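Local coordinates for S-M checkpoint control protein RAD4 (Schizosaccharomyces pombe, PDB 4BU0) that acts as a scaffold in DNA replication and the S-M checkpoint, its first two BRCT domains binding phosphorylated Crb2, at residues I12-I17 and A34-D39; T27-L32 and E73-L78; F103-C108 and V139-A144. One frame throughout, in Å; residues are numbered along the deposited sequence.

This chain is the N-terminal BRCT1,2 part of Rad4, and each domain holds a four-stranded parallel sheet of order 2-1-3-4. Contacts 1 and 2 both lie in BRCT 1, their centres 12 Å apart and their segments alternating along the chain: helix 19-31, which follows strand 11-15 and precedes strand 35-36, carries one half of contact 2 and packs on helix 74-83. The two touch, CD1 of Ile12 reaching CD1 of Ile75 at 3.7 Å. Contact 3 comes later, in BRCT 2, its centre about 27 Å from that of contact 1 and 31 Å from that of contact 2. Contact 1 joins the sheet edge beside the bound phosphopeptide, and contact 3 pairs the two inner strands of the BRCT 2 sheet.

Contact 1: residues I12-I17 and A34-D39; sequences ICCTSI and AAYRSD
The beta-alpha-beta unit that opens the BRCT 1 domain is closed here, where strand 11-15 pairs in parallel with the short edge strand 35-36 and leads into the phosphopeptide site. Ile12 is held through both its backbone N and its O: its N donates to O of Ala35 at 2.9 Å, and its O takes the N-H of Arg37 at 2.8 Å. Tyr36, directly opposite in the register, turns to the same sheet face as Ile12. With CG of Tyr36 anti to the backbone N (chi1 178°), the phenol runs forward alongside strand 11-15 toward Cys14, the side chains of Tyr36 and Ile12 crossing at about a right angle. Its far end meets Cys14, whose SG lies in the ring plane at the edge, 3.9 Å from CE1 of Tyr36, a sulfur-aromatic contact rather than a stack over the face. CD1 of Ile12 meanwhile reaches the methyl of Ala34, and Arg22 and Ser26 of helix 19-31 also pack on Tyr36.

Past the paired residues the segments diverge, and a water fills in for direct bonds between the backbones. The bound Crb2 phosphopeptide lies nearby: OG1 of Thr15 and N of Ser16 hydrogen-bond a modified side chain of the peptide, while OD1 of Asp39 bonds to its backbone. Lys56 of helix 55-63 bridges the segments, its NZ hydrogen-bonded to O of Cys14 and O of Ser38. On the other sheet face SG of Cys13 sits 3.6 Å from O of Asp39. The bridging water accepts from N of Cys14 at 2.8 Å, donates to O of Arg37 and lies 2.9 Å from OH of Tyr36, to which it is also hydrogen-bonded.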
loop_
_atom_site.group_PDB
_atom_site.type_symbol
_atom_site.label_atom_id
_atom_site.label_comp_id
_atom_site.label_asym_id
_atom_site.label_seq_id
_atom_site.Cartn_x
_atom_site.Cartn_y
_atom_site.Cartn_z
ATOM N N ILE A 12 -17.203 4.930 3.554
ATOM C CA ILE A 12 -16.040 4.063 3.738
ATOM C C ILE A 12 -16.195 2.733 3.032
ATOM O O ILE A 12 -17.266 2.155 2.991
ATOM C CB ILE A 12 -15.849 3.903 5.264
ATOM C CG1 ILE A 12 -15.395 5.270 5.865
ATOM C CG2 ILE A 12 -14.889 2.734 5.636
ATOM C CD1 ILE A 12 -15.583 5.408 7.345
ATOM N N CYS A 13 -15.070 2.241 2.467
ATOM C CA CYS A 13 -15.001 0.969 1.755
ATOM C C CYS A 13 -13.720 0.281 2.214
ATOM O O CYS A 13 -12.773 1.000 2.548
ATOM C CB CYS A 13 -14.984 1.255 0.256
ATOM S SG CYS A 13 -15.027 -0.208 -0.806
ATOM N N CYS A 14 -13.687 -1.071 2.252
ATOM C CA CYS A 14 -12.480 -1.828 2.615
ATOM C C CYS A 14 -11.965 -2.594 1.424
ATOM O O CYS A 14 -12.751 -3.034 0.560
ATOM C CB CYS A 14 -12.743 -2.805 3.762
ATOM S SG CYS A 14 -13.152 -2.022 5.336
ATOM N N THR A 15 -10.639 -2.857 1.420
ATOM C CA THR A 15 -10.046 -3.764 0.441
ATOM C C THR A 15 -9.017 -4.610 1.171
ATOM O O THR A 15 -8.186 -4.073 1.921
ATOM C CB THR A 15 -9.499 -3.072 -0.815
ATOM O OG1 THR A 15 -9.110 -4.090 -1.744
ATOM C CG2 THR A 15 -8.321 -2.131 -0.565
ATOM N N SER A 16 -9.089 -5.958 0.979
ATOM C CA SER A 16 -8.173 -6.909 1.618
ATOM C C SER A 16 -8.109 -6.753 3.133
ATOM O O SER A 16 -7.026 -6.749 3.743
ATOM C CB SER A 16 -6.774 -6.811 1.019
ATOM O OG SER A 16 -6.760 -7.464 -0.236
ATOM N N ILE A 17 -9.288 -6.650 3.765
ATOM C CA ILE A 17 -9.437 -6.598 5.203
ATOM C C ILE A 17 -10.182 -7.880 5.563
ATOM O O ILE A 17 -11.212 -8.154 4.946
ATOM C CB ILE A 17 -10.157 -5.315 5.703
ATOM C CG1 ILE A 17 -9.391 -4.029 5.238
ATOM C CG2 ILE A 17 -10.307 -5.339 7.226
ATOM C CD1 ILE A 17 -8.000 -3.806 5.911
ATOM N N ALA A 34 -20.958 7.274 9.514
ATOM C CA ALA A 34 -20.528 7.107 8.122
ATOM C C ALA A 34 -21.436 6.150 7.381
ATOM O O ALA A 34 -22.169 5.340 7.980
ATOM C CB ALA A 34 -19.107 6.544 8.079
ATOM N N ALA A 35 -21.350 6.192 6.056
ATOM C CA ALA A 35 -21.938 5.160 5.234
ATOM C C ALA A 35 -20.836 4.113 5.040
ATOM O O ALA A 35 -19.646 4.461 5.010
ATOM C CB ALA A 35 -22.383 5.734 3.876
ATOM N N TYR A 36 -21.198 2.862 4.922
ATOM C CA TYR A 36 -20.253 1.780 4.690
ATOM C C TYR A 36 -20.669 1.075 3.430
ATOM O O TYR A 36 -21.824 0.613 3.325
ATOM C CB TYR A 36 -20.210 0.797 5.871
ATOM C CG TYR A 36 -19.261 -0.343 5.596
ATOM C CD1 TYR A 36 -17.885 -0.173 5.728
ATOM C CD2 TYR A 36 -19.726 -1.564 5.112
ATOM C CE1 TYR A 36 -16.998 -1.200 5.416
ATOM C CE2 TYR A 36 -18.847 -2.596 4.788
ATOM C CZ TYR A 36 -17.482 -2.400 4.929
ATOM O OH TYR A 36 -16.597 -3.415 4.657
ATOM N N ARG A 37 -19.736 0.975 2.462
ATOM C CA ARG A 37 -20.030 0.348 1.180
ATOM C C ARG A 37 -19.136 -0.859 0.939
ATOM O O ARG A 37 -17.902 -0.757 1.073
ATOM C CB ARG A 37 -19.869 1.363 0.039
ATOM C CG ARG A 37 -20.818 2.543 0.081
ATOM C CD ARG A 37 -22.257 2.147 -0.286
ATOM N NE ARG A 37 -23.198 3.219 0.028
ATOM C CZ ARG A 37 -23.852 3.332 1.184
ATOM N NH1 ARG A 37 -23.688 2.417 2.148
ATOM N NH2 ARG A 37 -24.654 4.357 1.395
ATOM N N SER A 38 -19.758 -2.014 0.593
ATOM C CA SER A 38 -19.021 -3.246 0.309
ATOM C C SER A 38 -18.399 -3.140 -1.089
ATOM O O SER A 38 -17.272 -3.602 -1.289
ATOM C CB SER A 38 -19.947 -4.450 0.426
ATOM O OG SER A 38 -21.146 -4.168 -0.272
ATOM N N ASP A 39 -19.116 -2.534 -2.044
ATOM C CA ASP A 39 -18.596 -2.242 -3.382
ATOM C C ASP A 39 -17.887 -0.901 -3.317
ATOM O O ASP A 39 -18.247 -0.030 -2.507
ATOM C CB ASP A 39 -19.727 -2.159 -4.441
ATOM C CG ASP A 39 -20.457 -3.456 -4.731
ATOM O OD1 ASP A 39 -19.829 -4.534 -4.635
ATOM O OD2 ASP A 39 -21.651 -3.392 -5.107
HETATM O O HOH W 1 -15.942 -2.747 1.964
#

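Contact 2: residues T27-L32 and E73-L78; sequences TKATKL and EWIPVL
Ile75 of helix 74-83 fills the tight part of this contact, pressing its branches against Lys28 and Ala29 of helix 19-31. The short segments 27-31 and 74-78 cross at 53° with their axes 9.4 Å apart, and the two helices pack together in the BRCT 1 domain. With chi1 of Ile75 at -71°, its CG2 stands anti to the backbone N and is turned onto helix 19-31, meeting CB of Lys28 at 3.7 Å and N of Ala29 at 3.8 Å, whereas CD1 of Ile75 reaches CB of Ala29 at 4.2 Å. That same CD1 also rests over one face of the Trp74 ring, offset toward its rim. Farther along, CD1 of Leu32 touches CD2 of Leu78 at 4.2 Å, and Ile12 of strand 11-15 packs against both Ala29 and Ile75 from the sheet.

The outer part of the Lys28 chain, beyond CB, is the loose side: it runs extended past Pro76 with only a distant approach, CD of Lys28 to CA of Pro76 at 4.3 Å. Its ammonium carries a salt bridge to Glu24, and a water accepts from NZ of Lys28 and donates to O of Pro76. No direct hydrogen bond crosses between the segments, which suggests that hydrocarbon packing does most of the joining here, with the polar link at the Lys28 end made through water.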
loop_
_atom_site.group_PDB
_atom_site.type_symbol
_atom_site.label_atom_id
_atom_site.label_comp_id
_atom_site.label_asym_id
_atom_site.label_seq_id
_atom_site.Cartn_x
_atom_site.Cartn_y
_atom_site.Cartn_z
ATOM N N THR A 27 -19.238 -1.803 11.649
ATOM C CA THR A 27 -20.080 -1.519 12.807
ATOM C C THR A 27 -19.700 -0.171 13.447
ATOM O O THR A 27 -20.560 0.654 13.710
ATOM C CB THR A 27 -19.945 -2.675 13.809
ATOM O OG1 THR A 27 -20.335 -3.896 13.150
ATOM C CG2 THR A 27 -20.745 -2.450 15.080
ATOM N N LYS A 28 -18.403 0.045 13.681
ATOM C CA LYS A 28 -17.986 1.265 14.352
ATOM C C LYS A 28 -18.141 2.483 13.446
ATOM O O LYS A 28 -18.551 3.545 13.945
ATOM C CB LYS A 28 -16.547 1.124 14.866
ATOM C CG LYS A 28 -16.458 0.127 16.035
ATOM C CD LYS A 28 -15.017 -0.143 16.462
ATOM C CE LYS A 28 -15.066 -1.077 17.666
ATOM N NZ LYS A 28 -13.735 -1.307 18.270
ATOM N N ALA A 29 -17.819 2.328 12.136
ATOM C CA ALA A 29 -17.969 3.485 11.223
ATOM C C ALA A 29 -19.442 3.896 11.123
ATOM O O ALA A 29 -19.744 5.092 11.108
ATOM C CB ALA A 29 -17.431 3.143 9.851
ATOM N N THR A 30 -20.356 2.900 11.116
ATOM C CA THR A 30 -21.797 3.189 11.023
ATOM C C THR A 30 -22.251 3.909 12.287
ATOM O O THR A 30 -23.007 4.885 12.190
ATOM C CB THR A 30 -22.558 1.900 10.787
ATOM O OG1 THR A 30 -22.125 1.370 9.523
ATOM C CG2 THR A 30 -24.087 2.124 10.772
ATOM N N LYS A 31 -21.772 3.457 13.482
ATOM C CA LYS A 31 -22.174 4.137 14.712
ATOM C C LYS A 31 -21.643 5.586 14.704
ATOM O O LYS A 31 -22.305 6.492 15.228
ATOM C CB LYS A 31 -21.690 3.357 15.950
ATOM C CG LYS A 31 -22.192 3.949 17.263
ATOM C CD LYS A 31 -21.992 2.986 18.419
ATOM C CE LYS A 31 -21.964 3.747 19.719
ATOM N NZ LYS A 31 -21.603 2.874 20.859
ATOM N N LEU A 32 -20.437 5.796 14.104
ATOM C CA LEU A 32 -19.857 7.128 14.008
ATOM C C LEU A 32 -20.594 8.015 13.009
ATOM O O LEU A 32 -20.271 9.193 12.937
ATOM C CB LEU A 32 -18.370 7.007 13.614
ATOM C CG LEU A 32 -17.395 6.660 14.765
ATOM C CD1 LEU A 32 -16.138 5.996 14.231
ATOM C CD2 LEU A 32 -17.009 7.920 15.551
ATOM N N GLU A 73 -6.365 0.532 11.342
ATOM C CA GLU A 73 -6.484 1.000 12.722
ATOM C C GLU A 73 -7.252 2.321 12.828
ATOM O O GLU A 73 -7.640 2.704 13.936
ATOM C CB GLU A 73 -5.087 1.142 13.374
ATOM C CG GLU A 73 -4.372 2.467 13.124
ATOM C CD GLU A 73 -3.011 2.514 12.443
ATOM O OE1 GLU A 73 -2.182 1.610 12.700
ATOM O OE2 GLU A 73 -2.746 3.500 11.710
ATOM N N TRP A 74 -7.456 3.044 11.693
ATOM C CA TRP A 74 -8.114 4.340 11.767
ATOM C C TRP A 74 -9.460 4.334 12.488
ATOM O O TRP A 74 -9.631 5.040 13.484
ATOM C CB TRP A 74 -8.265 4.942 10.360
ATOM C CG TRP A 74 -9.040 6.220 10.346
ATOM C CD1 TRP A 74 -8.869 7.301 11.173
ATOM C CD2 TRP A 74 -10.158 6.520 9.506
ATOM N NE1 TRP A 74 -9.820 8.270 10.888
ATOM C CE2 TRP A 74 -10.612 7.817 9.862
ATOM C CE3 TRP A 74 -10.794 5.838 8.450
ATOM C CZ2 TRP A 74 -11.715 8.420 9.235
ATOM C CZ3 TRP A 74 -11.861 6.461 7.802
ATOM C CH2 TRP A 74 -12.311 7.729 8.209
ATOM N N ILE A 75 -10.407 3.544 12.000
ATOM C CA ILE A 75 -11.751 3.576 12.578
ATOM C C ILE A 75 -11.749 3.086 14.042
ATOM O O ILE A 75 -12.304 3.782 14.891
ATOM C CB ILE A 75 -12.756 2.820 11.702
ATOM C CG1 ILE A 75 -13.061 3.604 10.378
ATOM C CG2 ILE A 75 -14.043 2.490 12.493
ATOM C CD1 ILE A 75 -13.763 5.003 10.584
ATOM N N PRO A 76 -11.097 1.960 14.397
ATOM C CA PRO A 76 -11.082 1.584 15.814
ATOM C C PRO A 76 -10.467 2.650 16.719
ATOM O O PRO A 76 -10.989 2.878 17.812
ATOM C CB PRO A 76 -10.238 0.304 15.806
ATOM C CG PRO A 76 -10.532 -0.305 14.461
ATOM C CD PRO A 76 -10.482 0.918 13.555
ATOM N N VAL A 77 -9.387 3.354 16.271
ATOM C CA VAL A 77 -8.772 4.368 17.112
ATOM C C VAL A 77 -9.713 5.594 17.254
ATOM O O VAL A 77 -9.900 6.130 18.363
ATOM C CB VAL A 77 -7.360 4.768 16.604
ATOM C CG1 VAL A 77 -6.817 5.980 17.354
ATOM C CG2 VAL A 77 -6.387 3.587 16.740
ATOM N N LEU A 78 -10.308 6.052 16.141
ATOM C CA LEU A 78 -11.209 7.196 16.233
ATOM C C LEU A 78 -12.450 6.852 17.079
ATOM O O LEU A 78 -12.861 7.648 17.945
ATOM C CB LEU A 78 -11.637 7.593 14.811
ATOM C CG LEU A 78 -12.717 8.660 14.725
ATOM C CD1 LEU A 78 -12.193 10.019 15.299
ATOM C CD2 LEU A 78 -13.144 8.838 13.264
HETATM O O HOH W 2 -12.338 0.918 19.143
#

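Contact 3: residues F103-C108 and V139-A144; sequences FKCRVC and VTHLIA
The carbonyl oxygen of Arg106 is gripped by two successive amides, N of Thr140 at 2.8 Å in the carbonyl plane and N of His141 at 3.2 Å tilted from it. OG1 of Thr140 returns the grip, accepting from N of Arg106 at 2.9 Å along a nearly straight N-H (173°). A chi1 of 64° sets this hydroxyl between the backbone N and the carbonyl carbon, where it also hydrogen-bonds ND1 of His141 at 2.7 Å and so steadies that ring. A valine here would probably leave N of Arg106 and ND1 of His141 without this partner and the imidazole freer to turn. Parallel pairing then continues, Cys108 donating from N to O of His141 and receiving N of Ile143 on its O. On the face of Val107 and His141, CG1 of Val107 meets CD1 of Ile143 at 3.6 Å; on the other, CB of Cys108 touches both CG1 of Val139 and CD1 of Leu142. In the BRCT 2 sheet strand 106-110 runs between 130-131 and 141-144, helix 150-157 covers Cys108 and Leu142, and Trp167 of helix 166-174 stacks on His141.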
loop_
_atom_site.group_PDB
_atom_site.type_symbol
_atom_site.label_atom_id
_atom_site.label_comp_id
_atom_site.label_asym_id
_atom_site.label_seq_id
_atom_site.Cartn_x
_atom_site.Cartn_y
_atom_site.Cartn_z
ATOM N N PHE A 103 3.088 0.019 2.181
ATOM C CA PHE A 103 2.545 -1.044 3.003
ATOM C C PHE A 103 2.460 -2.323 2.165
ATOM O O PHE A 103 1.945 -2.302 1.027
ATOM C CB PHE A 103 1.153 -0.619 3.523
ATOM C CG PHE A 103 0.548 -1.582 4.500
ATOM C CD1 PHE A 103 1.051 -1.696 5.792
ATOM C CD2 PHE A 103 -0.510 -2.396 4.129
ATOM C CE1 PHE A 103 0.485 -2.601 6.703
ATOM C CE2 PHE A 103 -1.079 -3.289 5.038
ATOM C CZ PHE A 103 -0.577 -3.382 6.317
ATOM N N LYS A 104 2.994 -3.413 2.725
ATOM C CA LYS A 104 3.014 -4.756 2.133
ATOM C C LYS A 104 3.975 -4.886 0.947
ATOM O O LYS A 104 4.056 -5.983 0.367
ATOM C CB LYS A 104 1.625 -5.276 1.721
ATOM C CG LYS A 104 0.722 -5.586 2.923
ATOM C CD LYS A 104 1.069 -6.878 3.621
ATOM C CE LYS A 104 -0.091 -7.391 4.446
ATOM N NZ LYS A 104 -0.190 -6.700 5.758
ATOM N N CYS A 105 4.724 -3.826 0.613
ATOM C CA CYS A 105 5.742 -3.978 -0.435
ATOM C C CYS A 105 6.961 -4.630 0.180
ATOM O O CYS A 105 7.330 -4.314 1.313
ATOM C CB CYS A 105 6.126 -2.642 -1.064
ATOM S SG CYS A 105 4.813 -1.888 -2.039
ATOM N N ARG A 106 7.628 -5.479 -0.613
ATOM C CA ARG A 106 8.878 -6.154 -0.235
ATOM C C ARG A 106 9.776 -5.874 -1.405
ATOM O O ARG A 106 9.543 -6.407 -2.493
ATOM C CB ARG A 106 8.654 -7.650 -0.000
ATOM C CG ARG A 106 7.684 -7.898 1.154
ATOM C CD ARG A 106 7.501 -9.390 1.455
ATOM N NE ARG A 106 8.655 -9.920 2.182
ATOM C CZ ARG A 106 8.825 -9.833 3.499
ATOM N NH1 ARG A 106 7.903 -9.250 4.261
ATOM N NH2 ARG A 106 9.920 -10.321 4.065
ATOM N N VAL A 107 10.664 -4.905 -1.235
ATOM C CA VAL A 107 11.442 -4.352 -2.325
ATOM C C VAL A 107 12.887 -4.819 -2.284
ATOM O O VAL A 107 13.556 -4.707 -1.247
ATOM C CB VAL A 107 11.388 -2.802 -2.280
ATOM C CG1 VAL A 107 12.136 -2.198 -3.467
ATOM C CG2 VAL A 107 9.939 -2.294 -2.261
ATOM N N CYS A 108 13.367 -5.276 -3.442
ATOM C CA CYS A 108 14.742 -5.734 -3.642
ATOM C C CYS A 108 15.336 -4.847 -4.715
ATOM O O CYS A 108 14.584 -4.288 -5.528
ATOM C CB CYS A 108 14.695 -7.203 -4.071
ATOM S SG CYS A 108 16.305 -8.020 -4.189
ATOM N N VAL A 139 9.295 -11.438 -2.848
ATOM C CA VAL A 139 9.545 -10.029 -3.150
ATOM C C VAL A 139 8.441 -9.541 -4.078
ATOM O O VAL A 139 7.992 -10.275 -4.988
ATOM C CB VAL A 139 10.964 -9.882 -3.763
ATOM C CG1 VAL A 139 11.146 -8.564 -4.531
ATOM C CG2 VAL A 139 12.037 -10.057 -2.671
ATOM N N THR A 140 7.989 -8.289 -3.870
ATOM C CA THR A 140 6.911 -7.749 -4.683
ATOM C C THR A 140 7.441 -6.893 -5.828
ATOM O O THR A 140 6.784 -6.764 -6.874
ATOM C CB THR A 140 5.919 -6.946 -3.825
ATOM O OG1 THR A 140 6.556 -5.796 -3.256
ATOM C CG2 THR A 140 5.289 -7.812 -2.707
ATOM N N HIS A 141 8.597 -6.227 -5.595
ATOM C CA HIS A 141 9.182 -5.348 -6.598
ATOM C C HIS A 141 10.664 -5.452 -6.587
ATOM O O HIS A 141 11.264 -5.303 -5.531
ATOM C CB HIS A 141 8.826 -3.860 -6.340
ATOM C CG HIS A 141 7.348 -3.581 -6.342
ATOM N ND1 HIS A 141 6.550 -3.894 -5.241
ATOM C CD2 HIS A 141 6.562 -3.078 -7.331
ATOM C CE1 HIS A 141 5.306 -3.534 -5.583
ATOM N NE2 HIS A 141 5.270 -3.040 -6.833
ATOM N N LEU A 142 11.248 -5.672 -7.763
ATOM C CA LEU A 142 12.686 -5.589 -7.922
ATOM C C LEU A 142 12.989 -4.291 -8.666
ATOM O O LEU A 142 12.552 -4.160 -9.802
ATOM C CB LEU A 142 13.200 -6.810 -8.728
ATOM C CG LEU A 142 14.689 -6.727 -9.088
ATOM C CD1 LEU A 142 15.552 -6.797 -7.867
ATOM C CD2 LEU A 142 15.071 -7.835 -10.089
ATOM N N ILE A 143 13.691 -3.348 -8.030
ATOM C CA ILE A 143 14.084 -2.115 -8.714
ATOM C C ILE A 143 15.422 -2.396 -9.356
ATOM O O ILE A 143 16.389 -2.727 -8.643
ATOM C CB ILE A 143 14.150 -0.933 -7.731
ATOM C CG1 ILE A 143 12.763 -0.676 -7.072
ATOM C CG2 ILE A 143 14.659 0.312 -8.497
ATOM C CD1 ILE A 143 12.833 0.360 -5.941
ATOM N N ALA A 144 15.492 -2.271 -10.681
ATOM C CA ALA A 144 16.690 -2.647 -11.412
ATOM C C ALA A 144 17.320 -1.466 -12.114
ATOM O O ALA A 144 16.599 -0.652 -12.685
ATOM C CB ALA A 144 16.331 -3.711 -12.447
#